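Local coordinates for tail spike protein gp49 (Pseudomonas phage LKA1, PDB 4RU4), which probably cleaves the O-specific polysaccharide of Pseudomonas as a trimeric tailspike lyase, degrading host envelope polysaccharide during phage entry, at residues 518-523 and 588-593; 557-562 and 579-584; 513-518 and 535-540. One frame throughout, in Å; residues are numbered along the deposited sequence.

Three contacts lie in the Ig-like part of the chain that follows the pectin lyase-like beta-helix. Contact 1 pairs strand 510-522 with strand 590-600; contact 3 uses an earlier part of the first strand, about 19 Å away between centres, and their segments overlap at Arg-518, which takes part in contact 1. Contact 2 links two loops whose sequence falls between those strands, about 14 Å from contact 1 and 28 Å from contact 3, centre to centre. All lie away from the calcium site at Gly-368 and Asp-394, but the side chain of Thr-590 is about 4 Å from a bound sodium ion and that of Val-562 about 6 Å from another calcium ion. Each contact reaches a neighbouring subunit.

Contact 1: residues 518-523 and 588-593; sequences RVQVTT and AVTNQL
Val-519 and Leu-593 exchange two backbone hydrogen bonds, the one from Val-519 N to Leu-593 O being 2.8 Å long and nearly straight at 177°. Two residues on, Val-521 and Asn-591 form a second hydrogen-bonded pair, with Val-521 N 2.9 Å from Asn-591 O. The Asn-591 amide adds a weak bond from ND2 to the same Val-521 O that its own backbone N already uses, while its OD1 is held by Lys-550. On this face the CG1 methyl of Val-521 meets CD1 of Leu-593 at 3.9 Å, the two side chains crossing at about a right angle.

The other face is polar. Gln-592 folds back at chi2 (-65°), which brings its amide over the backbone of Gln-520, and a water joins its OE1 to Arg-518 O. The extended chain of Gln-520 lays its CD against Thr-590 CG2, 3.8 Å away. Where the strands end, Thr-523 OG1 sits between its backbone N and carbonyl carbon (chi1 55°), and from there it accepts from Val-589 N at 3.1 Å; Ser-587 O is its second partner.

Further out, the Arg-518 guanidinium stays beside Gln-592 CG while its polar ends bond to Asp-552 and to Pro-544 O and Thr-568 OG1 of the second subunit. The face that carries Val-519, Val-521, Asn-591 and Leu-593 packs on strands 529-535 and 572-578, through Ala-532 and Leu-575 among others, consistent with the two-layer packing of an Ig-like beta-sandwich.

Contact 2: residues 557-562 and 579-584; sequences GNRVGV and TDDGTN
Arg-559 reaches across to Asp-581 with its guanidinium and the carboxylate turned 49° apart, yet the carboxylate lies at the guanidinium edge. NH2 meets OD2 on the syn side at 2.9 Å in a salt bridge, and NE adds a weak bond to OD1. Bent at chi2 (-71°), the arginine chain brings NH1 to Asn-558 O of its own segment, which lies in the guanidinium plane although NH1 stands above the carbonyl plane. Thr-583 sets CG2 over one guanidinium face, off toward the rim. Nearer the backbone, Thr-579 CG2 rests 3.6 Å from Arg-559 CG.

Beside this pair the Asn-558 amide donates through ND2 to Asn-584 O at 2.9 Å, with the acceptor near the amide plane, and its OD1 takes the N-H of Ser-586.

Asp-581 is itself positioned by an Asx turn: Thr-583 N and Thr-583 OG1 both reach OD1 from the same face of the carboxylate, the hydroxyl at 2.9 Å. Next to it, Asp-580 OD1 accepts from Gly-561 N of the third subunit, and OD2 from Asp-580 N of that subunit. The charge of Asp-581 is thus shared between the arginine and its own turn, which probably favours the ionised carboxylate and holds the loops 557-562 and 579-584 together at the interface between subunits.

Contact 3: residues 513-518 and 535-540; sequences PVLGGR and TFRYIY
Tyr-540 OH donates to Pro-513 O at 2.8 Å, and the carbonyl oxygen lies at the edge of the tyrosine ring, close to its plane. Tyr-540 and Leu-515 run past each other in opposite directions, which leaves the hydroxyl 3.5 Å from Leu-515 CG.

Leu-515 touches both Tyr-538 and Tyr-540. Its two torsions together (chi1 -70°, chi2 172°) carry CD1 toward the backbone of 536-538, 3.4 Å from Tyr-538 N and 4.0 Å from Phe-536 CB. Both leucine methyls also touch the CD2 side of the Tyr-538 ring, Leu-515 CD1 coming in obliquely at 3.7 Å from Tyr-538 CD2. Arg-537 CB lies over one face of that ring, offset toward its rim, and the extended chain beyond it brings NE to Tyr-538 OH at 3.0 Å. That hydroxyl also bonds to the C-terminal carboxylate of Val-602 of the second subunit, while Arg-537 NH2 donates to Leu-492 O.

One tyrosine hydroxyl is therefore bonded beside the buried leucine and the other at the subunit boundary, where the hydroxyl shared by an arginine and a chain-terminal carboxylate carries the loop 535-540 into the contact between subunits.

Contact 1: residues 518-523 and 588-593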
loop_
_atom_site.group_PDB
_atom_site.type_symbol
_atom_site.label_atom_id
_atom_site.label_comp_id
_atom_site.label_asym_id
_atom_site.label_seq_id
_atom_site.Cartn_x
_atom_site.Cartn_y
_atom_site.Cartn_z
ATOM N N ARG B 518 -6.263 34.388 -21.248
ATOM C CA ARG B 518 -5.861 35.625 -21.909
ATOM C C ARG B 518 -6.980 36.005 -22.874
ATOM O O ARG B 518 -7.282 35.253 -23.802
ATOM C CB ARG B 518 -4.530 35.447 -22.660
ATOM C CG ARG B 518 -3.341 35.076 -21.741
ATOM C CD ARG B 518 -2.176 34.442 -22.489
ATOM N NE ARG B 518 -1.692 35.251 -23.609
ATOM C CZ ARG B 518 -0.671 36.100 -23.546
ATOM N NH1 ARG B 518 -0.021 36.280 -22.401
ATOM N NH2 ARG B 518 -0.302 36.779 -24.630
ATOM N N VAL B 519 -7.601 37.160 -22.633
ATOM C CA VAL B 519 -8.699 37.642 -23.471
ATOM C C VAL B 519 -8.301 38.899 -24.246
ATOM O O VAL B 519 -7.898 39.904 -23.657
ATOM C CB VAL B 519 -9.964 37.918 -22.620
ATOM C CG1 VAL B 519 -11.072 38.565 -23.482
ATOM C CG2 VAL B 519 -10.452 36.627 -21.964
ATOM N N GLN B 520 -8.389 38.838 -25.570
ATOM C CA GLN B 520 -7.991 39.976 -26.378
ATOM C C GLN B 520 -9.088 41.040 -26.373
ATOM O O GLN B 520 -10.274 40.711 -26.481
ATOM C CB GLN B 520 -7.673 39.557 -27.809
ATOM C CG GLN B 520 -7.308 40.727 -28.685
ATOM C CD GLN B 520 -6.816 40.287 -30.027
ATOM O OE1 GLN B 520 -5.660 39.907 -30.179
ATOM N NE2 GLN B 520 -7.694 40.306 -31.006
ATOM N N VAL B 521 -8.701 42.308 -26.221
ATOM C CA VAL B 521 -9.629 43.425 -26.410
ATOM C C VAL B 521 -9.003 44.451 -27.357
ATOM O O VAL B 521 -7.805 44.630 -27.365
ATOM C CB VAL B 521 -10.036 44.128 -25.083
ATOM C CG1 VAL B 521 -10.737 43.144 -24.133
ATOM C CG2 VAL B 521 -8.820 44.789 -24.388
ATOM N N THR B 522 -9.832 45.112 -28.149
ATOM C CA THR B 522 -9.358 46.178 -29.027
ATOM C C THR B 522 -9.973 47.494 -28.573
ATOM O O THR B 522 -11.206 47.608 -28.415
ATOM C CB THR B 522 -9.744 45.897 -30.480
ATOM O OG1 THR B 522 -9.222 44.613 -30.858
ATOM C CG2 THR B 522 -9.193 46.989 -31.419
ATOM N N THR B 523 -9.119 48.481 -28.328
ATOM C CA THR B 523 -9.608 49.795 -27.942
ATOM C C THR B 523 -10.399 50.474 -29.081
ATOM O O THR B 523 -10.258 50.130 -30.258
ATOM C CB THR B 523 -8.458 50.695 -27.453
ATOM O OG1 THR B 523 -7.432 50.760 -28.454
ATOM C CG2 THR B 523 -7.873 50.122 -26.156
ATOM N N ALA B 588 -6.980 52.525 -32.060
ATOM C CA ALA B 588 -7.689 51.251 -31.929
ATOM C C ALA B 588 -6.710 50.100 -32.138
ATOM O O ALA B 588 -6.356 49.783 -33.283
ATOM C CB ALA B 588 -8.828 51.179 -32.958
ATOM N N VAL B 589 -6.265 49.480 -31.040
ATOM C CA VAL B 589 -5.250 48.417 -31.087
ATOM C C VAL B 589 -5.555 47.295 -30.110
ATOM O O VAL B 589 -6.314 47.474 -29.159
ATOM C CB VAL B 589 -3.818 48.939 -30.773
ATOM C CG1 VAL B 589 -3.350 49.954 -31.856
ATOM C CG2 VAL B 589 -3.767 49.573 -29.414
ATOM N N THR B 590 -4.937 46.141 -30.325
ATOM C CA THR B 590 -5.200 44.993 -29.479
ATOM C C THR B 590 -4.439 45.071 -28.158
ATOM O O THR B 590 -3.398 45.697 -28.072
ATOM C CB THR B 590 -4.805 43.702 -30.184
ATOM O OG1 THR B 590 -3.413 43.766 -30.522
ATOM C CG2 THR B 590 -5.635 43.554 -31.470
ATOM N N ASN B 591 -5.001 44.433 -27.140
ATOM C CA ASN B 591 -4.398 44.293 -25.827
ATOM C C ASN B 591 -4.814 42.921 -25.328
ATOM O O ASN B 591 -5.911 42.457 -25.651
ATOM C CB ASN B 591 -4.952 45.334 -24.850
ATOM C CG ASN B 591 -4.850 46.754 -25.378
ATOM O OD1 ASN B 591 -3.986 47.530 -24.955
ATOM N ND2 ASN B 591 -5.744 47.105 -26.308
ATOM N N GLN B 592 -3.968 42.267 -24.537
ATOM C CA GLN B 592 -4.346 40.993 -23.930
ATOM C C GLN B 592 -4.648 41.204 -22.447
ATOM O O GLN B 592 -3.750 41.585 -21.682
ATOM C CB GLN B 592 -3.211 39.960 -24.080
ATOM C CG GLN B 592 -2.856 39.597 -25.509
ATOM C CD GLN B 592 -3.991 38.876 -26.237
ATOM O OE1 GLN B 592 -4.878 38.319 -25.617
ATOM N NE2 GLN B 592 -3.960 38.897 -27.545
ATOM N N LEU B 593 -5.898 40.976 -22.048
ATOM C CA LEU B 593 -6.271 41.009 -20.643
ATOM C C LEU B 593 -6.057 39.611 -20.033
ATOM O O LEU B 593 -6.768 38.663 -20.362
ATOM C CB LEU B 593 -7.719 41.508 -20.456
ATOM C CG LEU B 593 -7.957 42.930 -21.003
ATOM C CD1 LEU B 593 -9.329 43.482 -20.545
ATOM C CD2 LEU B 593 -6.820 43.864 -20.576
HETATM O O HOH W 1 -5.958 35.878 -26.193
#

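Contact 2: residues 557-562 and 579-584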
loop_
_atom_site.group_PDB
_atom_site.type_symbol
_atom_site.label_atom_id
_atom_site.label_comp_id
_atom_site.label_asym_id
_atom_site.label_seq_id
_atom_site.Cartn_x
_atom_site.Cartn_y
_atom_site.Cartn_z
ATOM N N GLY B 557 -2.072 54.230 -28.315
ATOM C CA GLY B 557 -2.062 55.614 -28.748
ATOM C C GLY B 557 -1.591 56.534 -27.627
ATOM O O GLY B 557 -0.388 56.820 -27.494
ATOM N N ASN B 558 -2.535 56.977 -26.800
ATOM C CA ASN B 558 -2.255 57.979 -25.772
ATOM C C ASN B 558 -2.273 57.497 -24.312
ATOM O O ASN B 558 -1.924 58.265 -23.411
ATOM C CB ASN B 558 -3.269 59.123 -25.904
ATOM C CG ASN B 558 -4.693 58.667 -25.628
ATOM O OD1 ASN B 558 -5.006 57.479 -25.751
ATOM N ND2 ASN B 558 -5.573 59.611 -25.278
ATOM N N ARG B 559 -2.733 56.265 -24.072
ATOM C CA ARG B 559 -2.929 55.732 -22.710
ATOM C C ARG B 559 -2.603 54.243 -22.674
ATOM O O ARG B 559 -2.818 53.525 -23.663
ATOM C CB ARG B 559 -4.383 55.904 -22.230
ATOM C CG ARG B 559 -4.859 57.373 -22.042
ATOM C CD ARG B 559 -4.191 58.006 -20.818
ATOM N NE ARG B 559 -4.656 59.367 -20.526
ATOM C CZ ARG B 559 -4.254 60.467 -21.165
ATOM N NH1 ARG B 559 -3.373 60.397 -22.158
ATOM N NH2 ARG B 559 -4.745 61.647 -20.812
ATOM N N VAL B 560 -2.106 53.786 -21.531
ATOM C CA VAL B 560 -1.908 52.357 -21.279
ATOM C C VAL B 560 -3.244 51.683 -20.962
ATOM O O VAL B 560 -3.577 50.640 -21.517
ATOM C CB VAL B 560 -0.981 52.121 -20.085
ATOM C CG1 VAL B 560 -0.753 50.612 -19.898
ATOM C CG2 VAL B 560 0.329 52.815 -20.309
ATOM N N GLY B 561 -3.998 52.301 -20.061
ATOM C CA GLY B 561 -5.226 51.729 -19.571
ATOM C C GLY B 561 -5.012 50.920 -18.306
ATOM O O GLY B 561 -3.975 50.269 -18.124
ATOM N N VAL B 562 -6.011 50.962 -17.432
ATOM C CA VAL B 562 -5.983 50.259 -16.161
ATOM C C VAL B 562 -6.912 49.060 -16.247
ATOM O O VAL B 562 -8.118 49.206 -16.457
ATOM C CB VAL B 562 -6.432 51.215 -15.003
ATOM C CG1 VAL B 562 -6.382 50.506 -13.651
ATOM C CG2 VAL B 562 -5.556 52.479 -14.984
ATOM N N THR B 579 -8.991 53.994 -19.327
ATOM C CA THR B 579 -7.933 54.994 -19.146
ATOM C C THR B 579 -8.147 55.560 -17.741
ATOM O O THR B 579 -9.308 55.670 -17.291
ATOM C CB THR B 579 -7.984 56.113 -20.207
ATOM O OG1 THR B 579 -9.179 56.901 -20.045
ATOM C CG2 THR B 579 -7.939 55.514 -21.624
ATOM N N ASP B 580 -7.075 55.875 -17.012
ATOM C CA ASP B 580 -7.299 56.238 -15.601
ATOM C C ASP B 580 -8.138 57.523 -15.495
ATOM O O ASP B 580 -9.006 57.639 -14.618
ATOM C CB ASP B 580 -5.984 56.395 -14.833
ATOM C CG ASP B 580 -6.191 56.441 -13.316
ATOM O OD1 ASP B 580 -7.044 55.674 -12.769
ATOM O OD2 ASP B 580 -5.498 57.251 -12.665
ATOM N N ASP B 581 -7.899 58.462 -16.415
ATOM C CA ASP B 581 -8.524 59.780 -16.330
ATOM C C ASP B 581 -9.779 59.982 -17.191
ATOM O O ASP B 581 -10.351 61.080 -17.217
ATOM C CB ASP B 581 -7.480 60.904 -16.554
ATOM C CG ASP B 581 -7.026 61.015 -18.003
ATOM O OD1 ASP B 581 -7.410 60.180 -18.849
ATOM O OD2 ASP B 581 -6.247 61.935 -18.291
ATOM N N GLY B 582 -10.189 58.937 -17.906
ATOM C CA GLY B 582 -11.428 58.975 -18.680
ATOM C C GLY B 582 -11.306 59.649 -20.031
ATOM O O GLY B 582 -12.301 59.873 -20.740
ATOM N N THR B 583 -10.077 60.007 -20.391
ATOM C CA THR B 583 -9.782 60.446 -21.749
ATOM C C THR B 583 -9.977 59.277 -22.723
ATOM O O THR B 583 -9.591 58.151 -22.421
ATOM C CB THR B 583 -8.329 60.970 -21.841
ATOM O OG1 THR B 583 -8.155 62.075 -20.938
ATOM C CG2 THR B 583 -8.010 61.426 -23.258
ATOM N N ASN B 584 -10.583 59.524 -23.884
ATOM C CA ASN B 584 -10.663 58.467 -24.885
ATOM C C ASN B 584 -9.298 57.959 -25.316
ATOM O O ASN B 584 -8.373 58.740 -25.454
ATOM C CB ASN B 584 -11.399 58.962 -26.128
ATOM C CG ASN B 584 -12.880 59.199 -25.881
ATOM O OD1 ASN B 584 -13.458 58.678 -24.930
ATOM N ND2 ASN B 584 -13.497 59.993 -26.743
HETATM O O HOH W 2 -5.117 58.481 -17.548
#

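Contact 3: residues 513-518 and 535-540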
loop_
_atom_site.group_PDB
_atom_site.type_symbol
_atom_site.label_atom_id
_atom_site.label_comp_id
_atom_site.label_asym_id
_atom_site.label_seq_id
_atom_site.Cartn_x
_atom_site.Cartn_y
_atom_site.Cartn_z
ATOM N N PRO B 513 -9.884 26.015 -6.642
ATOM C CA PRO B 513 -8.884 25.963 -7.721
ATOM C C PRO B 513 -8.825 27.263 -8.516
ATOM O O PRO B 513 -9.812 28.007 -8.553
ATOM C CB PRO B 513 -9.400 24.840 -8.638
ATOM C CG PRO B 513 -10.359 24.021 -7.785
ATOM C CD PRO B 513 -10.940 24.990 -6.794
ATOM N N VAL B 514 -7.691 27.492 -9.170
ATOM C CA VAL B 514 -7.465 28.674 -9.998
ATOM C C VAL B 514 -7.966 28.441 -11.427
ATOM O O VAL B 514 -7.739 27.380 -12.009
ATOM C CB VAL B 514 -5.949 29.028 -10.043
ATOM C CG1 VAL B 514 -5.694 30.309 -10.842
ATOM C CG2 VAL B 514 -5.416 29.158 -8.619
ATOM N N LEU B 515 -8.637 29.441 -11.983
ATOM C CA LEU B 515 -9.015 29.427 -13.385
ATOM C C LEU B 515 -8.482 30.730 -13.953
ATOM O O LEU B 515 -8.337 31.694 -13.215
ATOM C CB LEU B 515 -10.533 29.384 -13.538
ATOM C CG LEU B 515 -11.151 28.051 -13.111
ATOM C CD1 LEU B 515 -12.683 28.144 -13.096
ATOM C CD2 LEU B 515 -10.660 26.945 -14.057
ATOM N N GLY B 516 -8.199 30.763 -15.250
ATOM C CA GLY B 516 -7.636 31.968 -15.848
ATOM C C GLY B 516 -7.424 31.858 -17.341
ATOM O O GLY B 516 -7.617 30.796 -17.920
ATOM N N GLY B 517 -7.045 32.961 -17.979
ATOM C CA GLY B 517 -6.851 32.937 -19.420
ATOM C C GLY B 517 -6.419 34.293 -19.931
ATOM O O GLY B 517 -6.220 35.242 -19.137
ATOM N N ARG B 518 -6.263 34.388 -21.248
ATOM C CA ARG B 518 -5.861 35.625 -21.909
ATOM C C ARG B 518 -6.980 36.005 -22.874
ATOM O O ARG B 518 -7.282 35.253 -23.802
ATOM C CB ARG B 518 -4.530 35.447 -22.660
ATOM C CG ARG B 518 -3.341 35.076 -21.741
ATOM C CD ARG B 518 -2.176 34.442 -22.489
ATOM N NE ARG B 518 -1.692 35.251 -23.609
ATOM C CZ ARG B 518 -0.671 36.100 -23.546
ATOM N NH1 ARG B 518 -0.021 36.280 -22.401
ATOM N NH2 ARG B 518 -0.302 36.779 -24.630
ATOM N N THR B 535 -17.025 33.883 -18.432
ATOM C CA THR B 535 -17.813 32.994 -17.585
ATOM C C THR B 535 -16.857 31.896 -17.129
ATOM O O THR B 535 -16.273 31.222 -17.961
ATOM C CB THR B 535 -18.981 32.353 -18.375
ATOM O OG1 THR B 535 -19.842 33.370 -18.891
ATOM C CG2 THR B 535 -19.790 31.405 -17.492
ATOM N N PHE B 536 -16.695 31.719 -15.820
ATOM C CA PHE B 536 -15.723 30.755 -15.306
ATOM C C PHE B 536 -16.111 29.322 -15.678
ATOM O O PHE B 536 -17.303 28.959 -15.664
ATOM C CB PHE B 536 -15.630 30.832 -13.784
ATOM C CG PHE B 536 -15.306 32.212 -13.241
ATOM C CD1 PHE B 536 -14.418 33.061 -13.898
ATOM C CD2 PHE B 536 -15.907 32.656 -12.064
ATOM C CE1 PHE B 536 -14.121 34.327 -13.371
ATOM C CE2 PHE B 536 -15.625 33.910 -11.548
ATOM C CZ PHE B 536 -14.732 34.751 -12.202
ATOM N N ARG B 537 -15.095 28.505 -15.960
ATOM C CA ARG B 537 -15.308 27.096 -16.250
ATOM C C ARG B 537 -16.026 26.407 -15.095
ATOM O O ARG B 537 -16.843 25.524 -15.324
ATOM C CB ARG B 537 -13.979 26.403 -16.501
ATOM C CG ARG B 537 -14.103 24.916 -16.910
ATOM C CD ARG B 537 -12.686 24.261 -16.993
ATOM N NE ARG B 537 -12.790 22.819 -17.255
ATOM C CZ ARG B 537 -12.931 22.308 -18.472
ATOM N NH1 ARG B 537 -12.957 23.113 -19.535
ATOM N NH2 ARG B 537 -13.037 21.000 -18.629
ATOM N N TYR B 538 -15.683 26.790 -13.857
ATOM C CA TYR B 538 -16.354 26.286 -12.660
ATOM C C TYR B 538 -17.018 27.439 -11.901
ATOM O O TYR B 538 -16.501 28.549 -11.866
ATOM C CB TYR B 538 -15.352 25.589 -11.714
ATOM C CG TYR B 538 -14.439 24.620 -12.439
ATOM C CD1 TYR B 538 -14.946 23.762 -13.415
ATOM C CD2 TYR B 538 -13.080 24.581 -12.177
ATOM C CE1 TYR B 538 -14.110 22.890 -14.111
ATOM C CE2 TYR B 538 -12.223 23.697 -12.871
ATOM C CZ TYR B 538 -12.755 22.868 -13.832
ATOM O OH TYR B 538 -11.941 22.006 -14.524
ATOM N N ILE B 539 -18.141 27.155 -11.253
ATOM C CA ILE B 539 -18.783 28.143 -10.409
ATOM C C ILE B 539 -18.226 28.054 -8.976
ATOM O O ILE B 539 -18.234 26.986 -8.363
ATOM C CB ILE B 539 -20.310 27.924 -10.393
ATOM C CG1 ILE B 539 -20.876 28.061 -11.813
ATOM C CG2 ILE B 539 -20.978 28.901 -9.423
ATOM C CD1 ILE B 539 -22.205 27.390 -12.000
ATOM N N TYR B 540 -17.753 29.183 -8.449
ATOM C CA TYR B 540 -17.196 29.256 -7.097
ATOM C C TYR B 540 -18.298 29.394 -6.030
ATOM O O TYR B 540 -19.425 29.777 -6.348
ATOM C CB TYR B 540 -16.207 30.438 -6.995
ATOM C CG TYR B 540 -14.945 30.246 -7.804
ATOM C CD1 TYR B 540 -13.854 29.551 -7.267
ATOM C CD2 TYR B 540 -14.841 30.754 -9.110
ATOM C CE1 TYR B 540 -12.697 29.356 -8.002
ATOM C CE2 TYR B 540 -13.684 30.558 -9.874
ATOM C CZ TYR B 540 -12.598 29.870 -9.297
ATOM O OH TYR B 540 -11.442 29.675 -10.029
#